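Local atomic coordinates of fiber (Human adenovirus 35, PDB entry 2QLK), a protein that probably attaches the virus to its host cell, its trimeric fibre head (the knob domain present here) carrying binding sites for the receptor CD46. Residues K78-Q83 against W183-S188; H144-Y149 against P159-I164; P125-Y130 against V175-Q180. All blocks are in the same frame, centred on the assembly; numbering follows the deposited sequence.

Contact 1: residues K78-Q83 against W183-S188; sequences KTANIQ and WNLNAS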
loop_
_atom_site.group_PDB
_atom_site.type_symbol
_atom_site.label_atom_id
_atom_site.label_comp_id
_atom_site.label_asym_id
_atom_site.label_seq_id
_atom_site.Cartn_x
_atom_site.Cartn_y
_atom_site.Cartn_z
ATOM N N LYS A 78 1.304 27.608 -1.604
ATOM C CA LYS A 78 0.265 26.699 -1.140
ATOM C C LYS A 78 -0.106 25.634 -2.174
ATOM O O LYS A 78 -0.732 24.623 -1.845
ATOM C CB LYS A 78 -0.983 27.494 -0.754
ATOM C CG LYS A 78 -1.463 28.441 -1.841
ATOM C CD LYS A 78 -2.857 28.985 -1.545
ATOM C CE LYS A 78 -3.928 27.904 -1.688
ATOM N NZ LYS A 78 -5.302 28.416 -1.417
ATOM N N THR A 79 0.285 25.859 -3.422
ATOM C CA THR A 79 -0.029 24.924 -4.485
ATOM C C THR A 79 1.217 24.575 -5.298
ATOM O O THR A 79 2.095 25.403 -5.501
ATOM C CB THR A 79 -1.088 25.518 -5.424
ATOM O OG1 THR A 79 -1.564 24.501 -6.309
ATOM C CG2 THR A 79 -0.494 26.666 -6.241
ATOM N N ALA A 80 1.304 23.332 -5.757
ATOM C CA ALA A 80 2.468 22.934 -6.551
ATOM C C ALA A 80 2.179 21.631 -7.269
ATOM O O ALA A 80 1.333 20.846 -6.845
ATOM C CB ALA A 80 3.681 22.780 -5.659
ATOM N N ASN A 81 2.887 21.401 -8.356
ATOM C CA ASN A 81 2.690 20.198 -9.131
ATOM C C ASN A 81 4.039 19.793 -9.696
ATOM O O ASN A 81 4.809 20.625 -10.188
ATOM C CB ASN A 81 1.710 20.453 -10.271
ATOM C CG ASN A 81 1.474 19.221 -11.110
ATOM O OD1 ASN A 81 0.727 18.320 -10.719
ATOM N ND2 ASN A 81 2.127 19.163 -12.267
ATOM N N ILE A 82 4.333 18.510 -9.590
ATOM C CA ILE A 82 5.568 17.962 -10.074
ATOM C C ILE A 82 5.162 16.763 -10.895
ATOM O O ILE A 82 4.329 15.957 -10.464
ATOM C CB ILE A 82 6.437 17.528 -8.925
ATOM C CG1 ILE A 82 6.849 18.774 -8.122
ATOM C CG2 ILE A 82 7.608 16.677 -9.450
ATOM C CD1 ILE A 82 7.630 18.483 -6.854
ATOM N N GLN A 83 5.722 16.661 -12.090
ATOM C CA GLN A 83 5.416 15.556 -12.980
ATOM C C GLN A 83 6.699 14.934 -13.493
ATOM O O GLN A 83 7.645 15.629 -13.840
ATOM C CB GLN A 83 4.587 16.045 -14.163
ATOM C CG GLN A 83 4.097 14.908 -15.052
ATOM C CD GLN A 83 3.350 15.401 -16.279
ATOM O OE1 GLN A 83 3.963 15.812 -17.267
ATOM N NE2 GLN A 83 2.012 15.368 -16.216
ATOM N N TRP A 183 2.881 14.462 -8.477
ATOM C CA TRP A 183 2.602 14.833 -7.085
ATOM C C TRP A 183 1.963 16.217 -7.105
ATOM O O TRP A 183 2.417 17.108 -7.817
ATOM C CB TRP A 183 3.874 14.939 -6.256
ATOM C CG TRP A 183 4.572 13.643 -6.014
ATOM C CD1 TRP A 183 4.475 12.859 -4.911
ATOM C CD2 TRP A 183 5.507 13.005 -6.887
ATOM N NE1 TRP A 183 5.308 11.756 -5.027
ATOM C CE2 TRP A 183 5.956 11.824 -6.232
ATOM C CE3 TRP A 183 6.017 13.315 -8.164
ATOM C CZ2 TRP A 183 6.893 10.953 -6.808
ATOM C CZ3 TRP A 183 6.952 12.451 -8.733
ATOM C CH2 TRP A 183 7.380 11.281 -8.053
ATOM N N ASN A 184 0.939 16.402 -6.292
ATOM C CA ASN A 184 0.243 17.659 -6.248
ATOM C C ASN A 184 0.045 18.122 -4.808
ATOM O O ASN A 184 -0.475 17.393 -3.954
ATOM C CB ASN A 184 -1.112 17.517 -6.926
ATOM C CG ASN A 184 -1.884 18.821 -6.952
ATOM O OD1 ASN A 184 -1.599 19.716 -7.762
ATOM N ND2 ASN A 184 -2.855 18.948 -6.056
ATOM N N LEU A 185 0.472 19.343 -4.547
ATOM C CA LEU A 185 0.301 19.940 -3.236
ATOM C C LEU A 185 -0.844 20.960 -3.358
ATOM O O LEU A 185 -0.808 21.850 -4.204
ATOM C CB LEU A 185 1.566 20.677 -2.796
ATOM C CG LEU A 185 1.240 21.589 -1.586
ATOM C CD1 LEU A 185 1.003 20.748 -0.300
ATOM C CD2 LEU A 185 2.354 22.588 -1.384
ATOM N N ASN A 186 -1.850 20.842 -2.509
ATOM C CA ASN A 186 -2.953 21.788 -2.550
ATOM C C ASN A 186 -3.335 22.094 -1.116
ATOM O O ASN A 186 -4.231 21.467 -0.573
ATOM C CB ASN A 186 -4.132 21.188 -3.325
ATOM C CG ASN A 186 -5.320 22.121 -3.394
ATOM O OD1 ASN A 186 -6.028 22.315 -2.407
ATOM N ND2 ASN A 186 -5.541 22.714 -4.560
ATOM N N ALA A 187 -2.647 23.063 -0.516
ATOM C CA ALA A 187 -2.869 23.439 0.877
ATOM C C ALA A 187 -3.418 24.847 1.092
ATOM O O ALA A 187 -3.368 25.681 0.202
ATOM C CB ALA A 187 -1.560 23.288 1.657
ATOM N N SER A 188 -3.930 25.098 2.293
ATOM C CA SER A 188 -4.485 26.397 2.660
ATOM C C SER A 188 -3.352 27.348 2.996
ATOM O O SER A 188 -3.495 28.565 2.886
ATOM C CB SER A 188 -5.377 26.256 3.880
ATOM O OG SER A 188 -6.282 25.192 3.705
HETATM O O HOH W 1 -7.128 26.868 0.994
#

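Contact 2: residues H144-Y149 against P159-I164; sequences HGICYY and PLNISI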
loop_
_atom_site.group_PDB
_atom_site.type_symbol
_atom_site.label_atom_id
_atom_site.label_comp_id
_atom_site.label_asym_id
_atom_site.label_seq_id
_atom_site.Cartn_x
_atom_site.Cartn_y
_atom_site.Cartn_z
ATOM N N HIS A 144 -4.081 6.160 -7.850
ATOM C CA HIS A 144 -4.144 7.426 -7.092
ATOM C C HIS A 144 -3.931 7.105 -5.635
ATOM O O HIS A 144 -4.470 6.122 -5.133
ATOM C CB HIS A 144 -5.502 8.110 -7.227
ATOM C CG HIS A 144 -5.917 8.363 -8.635
ATOM N ND1 HIS A 144 -6.853 7.583 -9.284
ATOM C CD2 HIS A 144 -5.525 9.306 -9.524
ATOM C CE1 HIS A 144 -7.019 8.037 -10.513
ATOM N NE2 HIS A 144 -6.225 9.081 -10.686
ATOM N N GLY A 145 -3.170 7.952 -4.954
ATOM C CA GLY A 145 -2.882 7.736 -3.569
ATOM C C GLY A 145 -2.446 9.029 -2.942
ATOM O O GLY A 145 -2.505 10.107 -3.564
ATOM N N ILE A 146 -2.008 8.916 -1.702
ATOM C CA ILE A 146 -1.566 10.055 -0.920
ATOM C C ILE A 146 -0.205 9.737 -0.328
ATOM O O ILE A 146 -0.005 8.629 0.134
ATOM C CB ILE A 146 -2.523 10.267 0.301
ATOM C CG1 ILE A 146 -3.918 10.681 -0.179
ATOM C CG2 ILE A 146 -1.902 11.268 1.290
ATOM C CD1 ILE A 146 -3.937 11.970 -0.945
ATOM N N CYS A 147 0.725 10.684 -0.361
ATOM C CA CYS A 147 1.985 10.507 0.320
ATOM C C CYS A 147 2.176 11.862 1.002
ATOM O O CYS A 147 1.319 12.750 0.876
ATOM C CB CYS A 147 3.158 10.138 -0.603
ATOM S SG CYS A 147 3.528 11.276 -1.883
ATOM N N TYR A 148 3.283 12.029 1.704
ATOM C CA TYR A 148 3.465 13.239 2.481
ATOM C C TYR A 148 4.760 13.993 2.397
ATOM O O TYR A 148 5.807 13.461 2.038
ATOM C CB TYR A 148 3.219 12.926 3.970
ATOM C CG TYR A 148 1.925 12.216 4.254
ATOM C CD1 TYR A 148 1.773 10.852 3.949
ATOM C CD2 TYR A 148 0.814 12.921 4.733
ATOM C CE1 TYR A 148 0.553 10.223 4.095
ATOM C CE2 TYR A 148 -0.412 12.307 4.879
ATOM C CZ TYR A 148 -0.541 10.964 4.557
ATOM O OH TYR A 148 -1.759 10.347 4.680
ATOM N N TYR A 149 4.669 15.263 2.767
ATOM C CA TYR A 149 5.825 16.136 2.841
ATOM C C TYR A 149 5.912 16.555 4.313
ATOM O O TYR A 149 4.924 16.996 4.905
ATOM C CB TYR A 149 5.643 17.399 2.000
ATOM C CG TYR A 149 6.794 18.355 2.190
ATOM C CD1 TYR A 149 8.070 18.000 1.777
ATOM C CD2 TYR A 149 6.624 19.582 2.836
ATOM C CE1 TYR A 149 9.163 18.826 2.000
ATOM C CE2 TYR A 149 7.728 20.443 3.065
ATOM C CZ TYR A 149 8.992 20.045 2.638
ATOM O OH TYR A 149 10.101 20.857 2.804
ATOM N N PRO A 159 -0.223 16.498 3.217
ATOM C CA PRO A 159 -0.498 15.412 2.283
ATOM C C PRO A 159 -0.271 15.871 0.840
ATOM O O PRO A 159 -0.480 17.044 0.488
ATOM C CB PRO A 159 -1.970 15.065 2.567
ATOM C CG PRO A 159 -2.539 16.393 3.000
ATOM C CD PRO A 159 -1.455 16.927 3.904
ATOM N N LEU A 160 0.185 14.936 0.027
ATOM C CA LEU A 160 0.450 15.178 -1.390
ATOM C C LEU A 160 -0.373 14.156 -2.134
ATOM O O LEU A 160 -0.363 12.965 -1.794
ATOM C CB LEU A 160 1.936 14.977 -1.727
ATOM C CG LEU A 160 2.970 15.922 -1.073
ATOM C CD1 LEU A 160 4.419 15.544 -1.509
ATOM C CD2 LEU A 160 2.656 17.361 -1.499
ATOM N N ASN A 161 -1.134 14.621 -3.116
ATOM C CA ASN A 161 -1.929 13.698 -3.897
ATOM C C ASN A 161 -0.945 13.157 -4.887
ATOM O O ASN A 161 -0.156 13.917 -5.444
ATOM C CB ASN A 161 -3.034 14.435 -4.636
ATOM C CG ASN A 161 -3.925 15.212 -3.701
ATOM O OD1 ASN A 161 -4.681 14.631 -2.920
ATOM N ND2 ASN A 161 -3.831 16.536 -3.755
ATOM N N ILE A 162 -0.946 11.847 -5.089
ATOM C CA ILE A 162 -0.047 11.281 -6.070
ATOM C C ILE A 162 -0.824 10.425 -7.041
ATOM O O ILE A 162 -1.713 9.680 -6.654
ATOM C CB ILE A 162 1.105 10.431 -5.450
ATOM C CG1 ILE A 162 1.867 9.746 -6.595
ATOM C CG2 ILE A 162 0.552 9.367 -4.461
ATOM C CD1 ILE A 162 3.237 9.338 -6.227
ATOM N N SER A 163 -0.488 10.562 -8.314
ATOM C CA SER A 163 -1.120 9.815 -9.372
ATOM C C SER A 163 -0.074 9.170 -10.250
ATOM O O SER A 163 0.949 9.775 -10.587
ATOM C CB SER A 163 -1.973 10.728 -10.248
ATOM O OG SER A 163 -3.182 11.074 -9.599
ATOM N N ILE A 164 -0.320 7.921 -10.600
ATOM C CA ILE A 164 0.587 7.234 -11.483
ATOM C C ILE A 164 -0.237 6.837 -12.682
ATOM O O ILE A 164 -1.284 6.215 -12.548
ATOM C CB ILE A 164 1.174 6.002 -10.822
ATOM C CG1 ILE A 164 1.876 6.420 -9.524
ATOM C CG2 ILE A 164 2.098 5.288 -11.819
ATOM C CD1 ILE A 164 2.598 5.281 -8.811
#

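Contact 3: residues P125-Y130 against V175-Q180; sequences PSTTAY and VAYAIQ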
loop_
_atom_site.group_PDB
_atom_site.type_symbol
_atom_site.label_atom_id
_atom_site.label_comp_id
_atom_site.label_asym_id
_atom_site.label_seq_id
_atom_site.Cartn_x
_atom_site.Cartn_y
_atom_site.Cartn_z
ATOM N N PRO A 125 4.388 -2.243 -17.570
ATOM C CA PRO A 125 2.936 -2.260 -17.379
ATOM C C PRO A 125 2.214 -2.871 -18.572
ATOM O O PRO A 125 2.326 -2.373 -19.712
ATOM C CB PRO A 125 2.580 -0.778 -17.237
ATOM C CG PRO A 125 3.679 -0.096 -18.024
ATOM C CD PRO A 125 4.891 -0.858 -17.581
ATOM N N SER A 126 1.462 -3.933 -18.307
ATOM C CA SER A 126 0.685 -4.605 -19.340
ATOM C C SER A 126 -0.106 -3.647 -20.236
ATOM O O SER A 126 -0.920 -2.844 -19.745
ATOM C CB SER A 126 -0.283 -5.596 -18.686
ATOM O OG SER A 126 -1.379 -5.871 -19.547
ATOM N N THR A 127 0.118 -3.735 -21.554
ATOM C CA THR A 127 -0.602 -2.861 -22.485
ATOM C C THR A 127 -2.029 -3.329 -22.650
ATOM O O THR A 127 -2.845 -2.656 -23.278
ATOM C CB THR A 127 0.057 -2.802 -23.869
ATOM O OG1 THR A 127 0.366 -4.127 -24.301
ATOM C CG2 THR A 127 1.344 -1.965 -23.814
ATOM N N THR A 128 -2.322 -4.481 -22.059
ATOM C CA THR A 128 -3.655 -5.060 -22.088
ATOM C C THR A 128 -4.427 -4.458 -20.904
ATOM O O THR A 128 -5.498 -3.857 -21.069
ATOM C CB THR A 128 -3.575 -6.587 -21.917
ATOM O OG1 THR A 128 -2.696 -7.128 -22.905
ATOM C CG2 THR A 128 -4.943 -7.220 -22.068
ATOM N N ALA A 129 -3.867 -4.622 -19.708
ATOM C CA ALA A 129 -4.488 -4.077 -18.518
ATOM C C ALA A 129 -4.523 -2.557 -18.663
ATOM O O ALA A 129 -5.548 -1.932 -18.385
ATOM C CB ALA A 129 -3.701 -4.479 -17.284
ATOM N N TYR A 130 -3.424 -1.963 -19.141
ATOM C CA TYR A 130 -3.366 -0.501 -19.292
ATOM C C TYR A 130 -3.109 -0.137 -20.756
ATOM O O TYR A 130 -1.964 0.092 -21.172
ATOM C CB TYR A 130 -2.261 0.048 -18.387
ATOM C CG TYR A 130 -2.268 -0.646 -17.033
ATOM C CD1 TYR A 130 -3.357 -0.523 -16.163
ATOM C CD2 TYR A 130 -1.209 -1.468 -16.650
ATOM C CE1 TYR A 130 -3.393 -1.214 -14.931
ATOM C CE2 TYR A 130 -1.237 -2.155 -15.449
ATOM C CZ TYR A 130 -2.331 -2.028 -14.595
ATOM O OH TYR A 130 -2.333 -2.746 -13.432
ATOM N N VAL A 175 7.845 4.429 -28.461
ATOM C CA VAL A 175 7.514 4.273 -27.042
ATOM C C VAL A 175 6.626 3.026 -26.903
ATOM O O VAL A 175 5.501 3.009 -27.385
ATOM C CB VAL A 175 6.708 5.490 -26.507
ATOM C CG1 VAL A 175 6.304 5.248 -25.064
ATOM C CG2 VAL A 175 7.516 6.765 -26.625
ATOM N N ALA A 176 7.132 1.981 -26.263
ATOM C CA ALA A 176 6.366 0.761 -26.076
ATOM C C ALA A 176 5.602 0.766 -24.742
ATOM O O ALA A 176 4.595 0.061 -24.602
ATOM C CB ALA A 176 7.294 -0.433 -26.113
ATOM N N TYR A 177 6.093 1.542 -23.768
ATOM C CA TYR A 177 5.478 1.630 -22.435
ATOM C C TYR A 177 5.695 3.009 -21.830
ATOM O O TYR A 177 6.609 3.721 -22.229
ATOM C CB TYR A 177 6.098 0.599 -21.503
ATOM C CG TYR A 177 6.048 -0.791 -22.049
ATOM C CD1 TYR A 177 4.876 -1.535 -21.993
ATOM C CD2 TYR A 177 7.165 -1.357 -22.664
ATOM C CE1 TYR A 177 4.811 -2.812 -22.534
ATOM C CE2 TYR A 177 7.112 -2.632 -23.211
ATOM C CZ TYR A 177 5.932 -3.352 -23.141
ATOM O OH TYR A 177 5.869 -4.618 -23.668
ATOM N N ALA A 178 4.854 3.382 -20.868
ATOM C CA ALA A 178 4.984 4.671 -20.198
ATOM C C ALA A 178 4.511 4.591 -18.739
ATOM O O ALA A 178 3.552 3.889 -18.419
ATOM C CB ALA A 178 4.188 5.754 -20.946
ATOM N N ILE A 179 5.216 5.311 -17.873
ATOM C CA ILE A 179 4.907 5.412 -16.458
ATOM C C ILE A 179 5.133 6.886 -16.151
ATOM O O ILE A 179 6.249 7.405 -16.329
ATOM C CB ILE A 179 5.868 4.589 -15.597
ATOM C CG1 ILE A 179 5.763 3.112 -15.970
ATOM C CG2 ILE A 179 5.542 4.807 -14.103
ATOM C CD1 ILE A 179 6.592 2.195 -15.073
ATOM N N GLN A 180 4.062 7.554 -15.737
ATOM C CA GLN A 180 4.100 8.964 -15.390
ATOM C C GLN A 180 3.731 9.153 -13.921
ATOM O O GLN A 180 2.697 8.655 -13.476
ATOM C CB GLN A 180 3.112 9.761 -16.233
ATOM C CG GLN A 180 3.211 11.257 -15.982
ATOM C CD GLN A 180 2.210 12.069 -16.803
ATOM O OE1 GLN A 180 1.045 12.222 -16.425
ATOM N NE2 GLN A 180 2.667 12.591 -17.928
#

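Contact 1: residues K78-Q83 against W183-S188
Ile82 and Trp183 face each other at the inner end of an antiparallel strand pair, where the packing is tight and buried. Their backbones form a hydrogen-bonded pair, Ile82 N to Trp183 O at 3.0 Å and Trp183 N to Ile82 O at 2.9 Å. On the buried face, CG2 of Ile82 meets CE3 of the indole at 3.9 Å. Ile82 holds CG2 anti to its own backbone N, beside the carbonyl carbon, which brings this methyl to the six-membered part of the indole, while the edge of the indole passes near Ile82 O. One step along, Ala80 and Leu185 are paired in the same way; the small Ala80 lets the larger Leu185 pair with it on the buried face, CB to CB at 4.1 Å. Leu185, with CG anti to the backbone N (chi1 166°), leans across to the partner strand, where CG lies 3.6 Å from Lys78 O. Large apolar groups fit this face because it is closed off from water.

The other face is polar and much looser. Thr79, Asn81, Asn184 and Asn186 stand on it, as befits groups that can meet solvent, and the hydroxyl OG1 of Thr79 reaches Leu185 O only weakly, at 3.5 Å. Beyond the last bridge, Ala187 N still gives a nearly straight bond (172°) to Lys78 O, but the poorly ordered lysine chain merely folds over Ala187 O, and one water links its NZ weakly to Ser188 OG.

Strand 79-88 is outermost in its four-stranded sheet within the chain. Strand 177-186 is its inner neighbour, flanked beyond by strand 157-166, whose Ile162 and Leu160 touch Trp183 and Leu185; Val62 and Leu64 of strand 57-66 cover the indole from the opposing sheet.

Contact 2: residues H144-Y149 against P159-I164
The His144 ring meets Ser163 at its edge, the hydroxyl OG lying in the ring plane. CG of His144, anti to the carbonyl carbon (chi1 -55°), lies beside the backbone N; separately, the Tyr142 ring meets the imidazole with the planes about 20° apart. The second flat group, the Tyr148 ring, approaches Pro159 obliquely, CE2 coming to 3.9 Å from Pro159 CB. The rigid pyrrolidine also lies side by side with Ile146, whose CG2 is 4.0 Å from the same CB. Next along the strand, CD1 of Ile146 rests against the amide oxygen of Asn161.

On the other face Cys147 SG packs on Leu160 CB, and Leu160 CD1 approaches Tyr149 CB; the Tyr149 ring leads away, its OH bonded to Glu192. Ile162 CG2 lies over the bare glycine backbone, 3.3 Å from Gly145 O. The backbones are joined by two hydrogen-bonded pairs, Gly145 with Ile162 and Cys147 with Leu160. In the first, Ile162 N points almost straight at Gly145 O (174°) yet sits above the carbonyl plane.

The face bearing His144, Ile146 and Tyr148 also serves the trimer: His144 packs on Leu157 and Ile146 on Tyr148 of a second subunit, and Tyr148 on His144 of the third. On the opposite face Cys147 and Ile162 pack on Trp183, and Ile162 also on Phe203 of strand 203-208. This is a twisted beta hairpin, its strand 142-150 outermost in the sheet within the chain, in the antiparallel beta sandwich of the trimeric adenovirus knob.

Contact 3: residues P125-Y130 against V175-Q180
Tyr177 reaches from strand 177-186 to the loop at Pro125 and Thr127. Its CB lies 4.3 Å from Pro125 CG, and its CG stands anti to the carbonyl carbon (chi1 -54°), a setting that carries the ring across to the loop. There CD1 comes within 3.5 Å of Pro125 O, and CE1 meets the methyl CG2 of Thr127 at 3.8 Å, both partners approaching the ring obliquely; the threonine and tyrosine side chains cross at about a right angle. The tyrosine side chain also touches Phe88 and Met124. Beside it, Pro125 CD rests on CD1 of Ile179, the compact proline ring lying against the strand, with Tyr207 and Leu166 also touching it.

Thr127 keeps its two branches apart: CG2 packs here, while OG1 bonds to Glu210. Ser126 OG accepts a straight bond from Ala129 N at 2.8 Å, an ST motif that shapes the turn after the proline. Ala176 and Tyr177 both face Phe88 in a classic beta bulge.

No hydrogen bond crosses between the two segments. Shape and apolar contact therefore join them directly, while polar linkage is indirect, through Asn167, which bonds to both Pro125 O and Ala178 N.

Strand 177-186 runs through contacts 1 and 3, at opposite parts of its length, and contact 2 adjoins it through strand 157-166, so all three draw on one four-stranded sheet. Contacts 1 and 2 are regular backbone ladders, each with one largely buried apolar face, and they merge where Trp183 packs against Cys147 and Ile162. Their outer faces differ: that of contact 1 is polar and touches no other subunit, whereas that of contact 2 packs against both other chains of the trimer. Contact 3, the smallest, is a largely buried loop-on-strand contact without cross-segment hydrogen bonds, and its loop also reaches a second subunit.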